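Local coordinates for protein sensor histidine kinase DcuS (Escherichia coli, PDB 3BY8) that senses C4-dicarboxylates such as fumarate and malate through its periplasmic domain and activates the response regulator DcuR by phosphorylation, at residues Glu48-Arg51 with Lys52-Leu56; Ile113-Glu116 with Asn117-Ile121; Glu129-Arg132 with Val133-Ile137. All blocks are in the same frame, centred on the assembly; numbering follows the deposited sequence. Where two conformers were deposited one is given.

Interaction 1 (Glu48-Arg51 with Lys52-Leu56)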
# COMPACT_ATOMS: atom_id res chain seq x y z
N GLU A 48 -5.74 -1.79 -8.31
CA GLU A 48 -6.42 -0.66 -8.95
C GLU A 48 -7.95 -0.53 -8.70
O GLU A 48 -8.45 0.59 -8.46
CB GLU A 48 -6.11 -0.67 -10.44
CG GLU A 48 -4.65 -0.32 -10.73
CD GLU A 48 -4.33 1.11 -10.36
OE1 GLU A 48 -4.96 2.01 -10.96
OE2 GLU A 48 -3.48 1.35 -9.47
N ALA A 49 -8.67 -1.65 -8.73
CA ALA A 49 -10.12 -1.62 -8.47
C ALA A 49 -10.37 -1.22 -7.02
O ALA A 49 -11.23 -0.37 -6.72
CB ALA A 49 -10.73 -2.99 -8.75
N VAL A 50 -9.60 -1.82 -6.11
CA VAL A 50 -9.78 -1.51 -4.71
C VAL A 50 -9.46 -0.05 -4.41
O VAL A 50 -10.10 0.59 -3.58
CB VAL A 50 -8.88 -2.42 -3.89
CG1 VAL A 50 -8.95 -2.05 -2.44
CG2 VAL A 50 -9.34 -3.88 -4.11
N ARG A 51 -8.46 0.48 -5.10
CA ARG A 51 -8.06 1.86 -4.88
C ARG A 51 -9.21 2.82 -5.21
O ARG A 51 -9.55 3.70 -4.41
CB ARG A 51 -6.86 2.19 -5.75
CG ARG A 51 -6.12 3.44 -5.34
CD ARG A 51 -5.16 3.84 -6.43
NE ARG A 51 -5.86 4.45 -7.55
CZ ARG A 51 -5.42 4.43 -8.81
NH1 ARG A 51 -4.29 3.81 -9.10
NH2 ARG A 51 -6.11 5.03 -9.76
N LYS A 52 -9.79 2.64 -6.38
CA LYS A 52 -10.90 3.48 -6.81
C LYS A 52 -12.10 3.46 -5.84
O LYS A 52 -12.60 4.50 -5.41
CB LYS A 52 -11.34 3.02 -8.20
CG LYS A 52 -12.58 3.73 -8.73
CD LYS A 52 -12.89 3.27 -10.15
CE LYS A 52 -14.09 4.00 -10.74
NZ LYS A 52 -14.23 3.71 -12.19
N ARG A 53 -12.54 2.27 -5.50
CA ARG A 53 -13.70 2.15 -4.62
C ARG A 53 -13.53 2.68 -3.20
O ARG A 53 -14.52 3.03 -2.55
CB ARG A 53 -14.13 0.70 -4.53
CG ARG A 53 -15.40 0.52 -3.72
CD ARG A 53 -16.40 -0.16 -4.58
NE ARG A 53 -17.54 -0.66 -3.82
CZ ARG A 53 -18.15 -1.82 -4.04
NH1 ARG A 53 -17.72 -2.64 -4.99
NH2 ARG A 53 -19.22 -2.13 -3.32
N ASN A 54 -12.30 2.72 -2.70
CA ASN A 54 -12.09 3.24 -1.36
C ASN A 54 -11.54 4.67 -1.34
O ASN A 54 -11.11 5.16 -0.29
CB ASN A 54 -11.17 2.30 -0.57
CG ASN A 54 -11.84 0.97 -0.25
OD1 ASN A 54 -11.58 -0.06 -0.91
ND2 ASN A 54 -12.68 0.97 0.76
N ASP A 55 -11.55 5.31 -2.51
CA ASP A 55 -11.10 6.69 -2.70
C ASP A 55 -9.69 6.90 -2.18
O ASP A 55 -9.43 7.76 -1.32
CB ASP A 55 -12.08 7.66 -2.01
CG ASP A 55 -12.09 9.03 -2.68
OD1 ASP A 55 -12.83 9.92 -2.20
OD2 ASP A 55 -11.36 9.22 -3.68
N LEU A 56 -8.77 6.13 -2.75
CA LEU A 56 -7.38 6.19 -2.35
C LEU A 56 -6.46 6.64 -3.49
O LEU A 56 -6.75 6.48 -4.67
CB LEU A 56 -6.96 4.80 -1.84
CG LEU A 56 -7.81 4.27 -0.67
CD1 LEU A 56 -7.55 2.76 -0.51
CD2 LEU A 56 -7.49 5.02 0.62
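With CG of Arg51 swung anti to its own nitrogen (chi1 -164°), the arginine chain is laid against Leu56 where helix 43-53 of the periplasmic Cache sensor domain ends in a Schellman motif. CG of Arg51 packs 3.8 Å from CB of Leu56, and the arginine's methylenes run on past the Leu56 carbonyl. Behind them the chain folds back: Asp55 N bonds to Lys52 O, and Leu56 N returns to the Arg51 carbonyl. This reversal requires positive phi at Asp55, the C-prime residue, and phi there is 54°. Before it the helix runs regularly, Arg53 N reaching Ala49 O in an almost straight bond. Leucine suits the position after the turn because it is buried, against Val20 of helix 8-25 and Ile126 and Leu128 of strand 120-129. Arginine suits the last turn because its methylenes can lie against Leu56 and Ile59 while, in the conformer given, the guanidinium bends at chi3 toward a salt bridge with Glu48. The carboxylate of Asp55 turns outward to a salt bridge with Arg132. Closing the motif, Leu56 N donates to Arg51 O at 3.0 Å.

Interaction 2 (Ile113-Glu116 with Asn117-Ile121)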
# COMPACT_ATOMS: atom_id res chain seq x y z
N ILE A 113 2.65 -8.36 4.94
CA ILE A 113 1.98 -9.49 4.28
C ILE A 113 2.72 -10.74 4.78
O ILE A 113 3.97 -10.79 4.72
CB ILE A 113 2.11 -9.43 2.75
CG1 ILE A 113 1.50 -8.13 2.22
CG2 ILE A 113 1.37 -10.64 2.10
CD1 ILE A 113 1.67 -7.92 0.73
N TYR A 114 1.99 -11.74 5.27
CA TYR A 114 2.57 -12.97 5.78
C TYR A 114 2.13 -14.19 4.99
O TYR A 114 1.03 -14.20 4.42
CB TYR A 114 2.12 -13.14 7.24
CG TYR A 114 2.63 -12.07 8.17
CD1 TYR A 114 3.97 -12.06 8.58
CD2 TYR A 114 1.79 -11.06 8.63
CE1 TYR A 114 4.45 -11.08 9.44
CE2 TYR A 114 2.26 -10.07 9.49
CZ TYR A 114 3.59 -10.09 9.89
OH TYR A 114 4.07 -9.14 10.77
N ASP A 115 2.99 -15.21 4.93
CA ASP A 115 2.56 -16.45 4.28
C ASP A 115 1.80 -17.26 5.34
O ASP A 115 1.54 -16.77 6.45
CB ASP A 115 3.74 -17.24 3.69
CG ASP A 115 4.75 -17.72 4.73
OD1 ASP A 115 4.43 -17.79 5.94
OD2 ASP A 115 5.88 -18.06 4.30
N GLU A 116 1.42 -18.49 4.99
CA GLU A 116 0.65 -19.32 5.91
C GLU A 116 1.30 -19.64 7.25
O GLU A 116 0.60 -19.94 8.22
CB GLU A 116 0.28 -20.64 5.22
CG GLU A 116 -0.82 -20.50 4.17
CD GLU A 116 -2.07 -19.81 4.71
OE1 GLU A 116 -2.23 -19.70 5.95
OE2 GLU A 116 -2.90 -19.38 3.89
N ASN A 117 2.62 -19.57 7.29
CA ASN A 117 3.36 -19.89 8.51
C ASN A 117 3.75 -18.65 9.28
O ASN A 117 4.52 -18.71 10.24
CB ASN A 117 4.62 -20.66 8.14
CG ASN A 117 4.31 -21.95 7.41
OD1 ASN A 117 3.43 -22.72 7.83
ND2 ASN A 117 5.00 -22.20 6.30
N HIS A 118 3.19 -17.52 8.84
CA HIS A 118 3.44 -16.21 9.40
C HIS A 118 4.85 -15.69 9.21
O HIS A 118 5.39 -14.99 10.06
CB HIS A 118 3.05 -16.13 10.89
CG HIS A 118 2.79 -14.73 11.35
ND1 HIS A 118 1.54 -14.14 11.28
CD2 HIS A 118 3.62 -13.78 11.84
CE1 HIS A 118 1.62 -12.90 11.71
NE2 HIS A 118 2.87 -12.65 12.06
N LYS A 119 5.46 -16.07 8.09
CA LYS A 119 6.77 -15.58 7.70
C LYS A 119 6.43 -14.36 6.81
O LYS A 119 5.60 -14.47 5.91
CB LYS A 119 7.50 -16.66 6.88
CG LYS A 119 8.80 -16.22 6.25
CD LYS A 119 8.57 -15.50 4.91
CE LYS A 119 9.90 -15.06 4.29
NZ LYS A 119 9.73 -14.24 3.05
N GLN A 120 7.05 -13.21 7.05
CA GLN A 120 6.72 -12.05 6.24
C GLN A 120 7.21 -12.22 4.82
O GLN A 120 8.39 -12.59 4.59
CB GLN A 120 7.32 -10.78 6.84
CG GLN A 120 6.57 -9.56 6.31
CD GLN A 120 7.03 -8.23 6.86
OE1 GLN A 120 7.53 -8.14 8.00
NE2 GLN A 120 6.84 -7.18 6.07
N ILE A 121 6.32 -11.92 3.86
CA ILE A 121 6.65 -12.01 2.44
C ILE A 121 6.50 -10.70 1.67
O ILE A 121 6.91 -10.61 0.50
CB ILE A 121 5.81 -13.12 1.73
CG1 ILE A 121 4.32 -12.87 1.91
CG2 ILE A 121 6.22 -14.49 2.29
CD1 ILE A 121 3.43 -13.81 1.08
O HOH W 1 7.12 -20.29 5.49
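The beta hairpin of strands 106-114 and 120-129 closes here through a type I turn from Asp115 to His118, with Tyr114 and Gln120 as a non-hydrogen-bonded antiparallel pair. Ile121 N to Ile113 O (2.7 Å) and Asp115 N to Lys119 O join the strands around that pair. Asp115 organises the loop: chi1 of 63° sets its carboxylate between its own nitrogen and carbonyl carbon, facing the turn. There OD1 takes two backbone N-H groups from opposite faces of the carboxylate plane, Asn117 N and Lys119 N, each at 2.9 Å. A water links OD2 to Asn117 ND2, and the Lys119 side chain crosses that of Asp115 at about a right angle, CB 3.4 Å from Asp115 OD2. His118, with positive phi, lays its ring over one face of Tyr114 in a face-to-face stack, centroids 3.7 Å apart and planes at 17°; NE2 sits above the phenol's centre. Gln120 CB touches CE1 of the same ring at 3.9 Å. Losing the phenol to an alanine here is likely to leave the His118 imidazole without its stacking surface and freer to turn. Next to the Tyr114-Gln120 pair, Ile113 CG2 meets Ile121 CG1 at 3.7 Å, and both side chains also touch Leu34. With His118 N bonded to Asp115 O and an Asx turn at Asp115, this is a 3:5 hairpin, a type I turn with a G1 bulge.

Interaction 3 (Glu129-Arg132 with Val133-Ile137)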
# COMPACT_ATOMS: atom_id res chain seq x y z
N GLU A 129 -4.32 11.10 -0.68
CA GLU A 129 -3.79 12.40 -1.08
C GLU A 129 -3.96 13.43 0.06
O GLU A 129 -5.06 13.60 0.60
CB GLU A 129 -4.52 12.84 -2.35
CG GLU A 129 -3.76 13.81 -3.22
CD GLU A 129 -4.38 13.93 -4.61
OE1 GLU A 129 -3.92 14.79 -5.39
OE2 GLU A 129 -5.33 13.17 -4.92
N LEU A 130 -2.89 14.12 0.44
CA LEU A 130 -2.98 15.09 1.52
C LEU A 130 -4.06 16.15 1.28
O LEU A 130 -4.78 16.52 2.21
CB LEU A 130 -1.64 15.82 1.73
CG LEU A 130 -0.67 15.34 2.79
CD1 LEU A 130 0.34 16.48 3.04
CD2 LEU A 130 -1.41 14.98 4.07
N SER A 131 -4.15 16.64 0.05
CA SER A 131 -5.13 17.67 -0.28
C SER A 131 -6.55 17.17 -0.06
O SER A 131 -7.45 17.95 0.27
CB SER A 131 -4.94 18.16 -1.72
OG SER A 131 -5.08 17.10 -2.65
N ARG A 132 -6.74 15.87 -0.21
CA ARG A 132 -8.06 15.30 0.00
C ARG A 132 -8.31 15.20 1.51
O ARG A 132 -9.45 15.26 1.96
CB ARG A 132 -8.16 13.94 -0.69
CG ARG A 132 -7.75 14.02 -2.15
CD ARG A 132 -8.07 12.75 -2.92
NE ARG A 132 -9.46 12.71 -3.36
CZ ARG A 132 -9.98 11.77 -4.15
NH1 ARG A 132 -9.21 10.77 -4.58
NH2 ARG A 132 -11.25 11.84 -4.51
N VAL A 133 -7.25 15.09 2.30
CA VAL A 133 -7.44 15.05 3.75
C VAL A 133 -7.93 16.42 4.20
O VAL A 133 -8.75 16.54 5.10
CB VAL A 133 -6.12 14.68 4.50
CG1 VAL A 133 -6.30 14.89 5.99
CG2 VAL A 133 -5.76 13.23 4.22
N THR A 134 -7.41 17.48 3.58
CA THR A 134 -7.84 18.84 3.91
C THR A 134 -9.31 18.99 3.54
O THR A 134 -10.10 19.53 4.31
CB THR A 134 -7.02 19.90 3.15
OG1 THR A 134 -5.73 19.99 3.74
CG2 THR A 134 -7.70 21.26 3.21
N GLN A 135 -9.67 18.50 2.36
CA GLN A 135 -11.04 18.59 1.89
C GLN A 135 -12.01 17.94 2.87
O GLN A 135 -13.09 18.47 3.12
CB GLN A 135 -11.17 17.92 0.52
CG GLN A 135 -10.45 18.68 -0.60
CD GLN A 135 -10.45 17.92 -1.92
OE1 GLN A 135 -11.47 17.39 -2.34
NE2 GLN A 135 -9.29 17.87 -2.57
N GLN A 136 -11.62 16.79 3.43
CA GLN A 136 -12.45 16.07 4.38
C GLN A 136 -12.58 16.80 5.70
O GLN A 136 -13.65 16.83 6.32
CB GLN A 136 -11.88 14.68 4.64
CG GLN A 136 -11.82 13.78 3.42
CD GLN A 136 -13.19 13.36 2.95
OE1 GLN A 136 -14.03 14.19 2.60
NE2 GLN A 136 -13.43 12.05 2.93
N ILE A 137 -11.48 17.40 6.14
CA ILE A 137 -11.47 18.13 7.40
C ILE A 137 -12.43 19.31 7.35
O ILE A 137 -13.22 19.51 8.27
CB ILE A 137 -10.05 18.62 7.74
CG1 ILE A 137 -9.10 17.43 7.87
CG2 ILE A 137 -10.09 19.42 9.04
CD1 ILE A 137 -7.65 17.81 8.10
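Gln135 and Arg132 cross at a slant on the outer side of the helix, the amide and guanidinium planes 38° apart, and Arg132 CG comes 4.2 Å from Gln135 NE2. Gln135 leans back along the axis with an extended chain beyond CG, its first torsion (chi1 -68°) turning CG over the Ser131 carbonyl, 3.2 Å from that oxygen. Its NE2 then adds a weak hydrogen bond to the same Ser131 O, which already accepts from Gln135 N at 3.1 Å. A polar, flexible glutamine fits such an exposed flank, since its amide can meet a carbonyl of the preceding turn. Arg132 bends at chi3 and sends its guanidinium away from the amide, toward its partner Asp55. These residues form the first turns of helix 130-138, which follows directly on strand 120-129, with Glu129 at the N-cap position. Val133 N donates to Glu129 O and Thr134 N to Leu130 O, the regular i to i+4 bonds of the first turn. Val133 points a different way from the polar pair: its CG2 passes 3.7 Å from Glu129 O, and the side chain packs on Leu13 of helix 8-25, a buried place suited to a compact branched residue. Gln136 also reaches helix 8-25, at Thr9 and Leu13, and its chi1 of -62° puts CG 3.2 Å from Arg132 O.

In the fold
All three contacts are local and lie mainly at the surface, each with a single buried residue: Leu56 in interaction 1, Ile113 in interaction 2 and Val133 in interaction 3. Interactions 1 and 3 treat opposite ends of helices, one finishing helix 43-53 and the other starting helix 130-138, and both press apolar side chains on helix 8-25. They meet directly, through Asp55 and Arg132. Interaction 2 stands apart, its centre about 34 Å from that of interaction 3, although strand 120-129 runs from one to the other. It adds an aromatic stack and a carboxylate gripping backbone N-H groups to its strand bonds, whereas helical and capping backbone bonds dominate the other two.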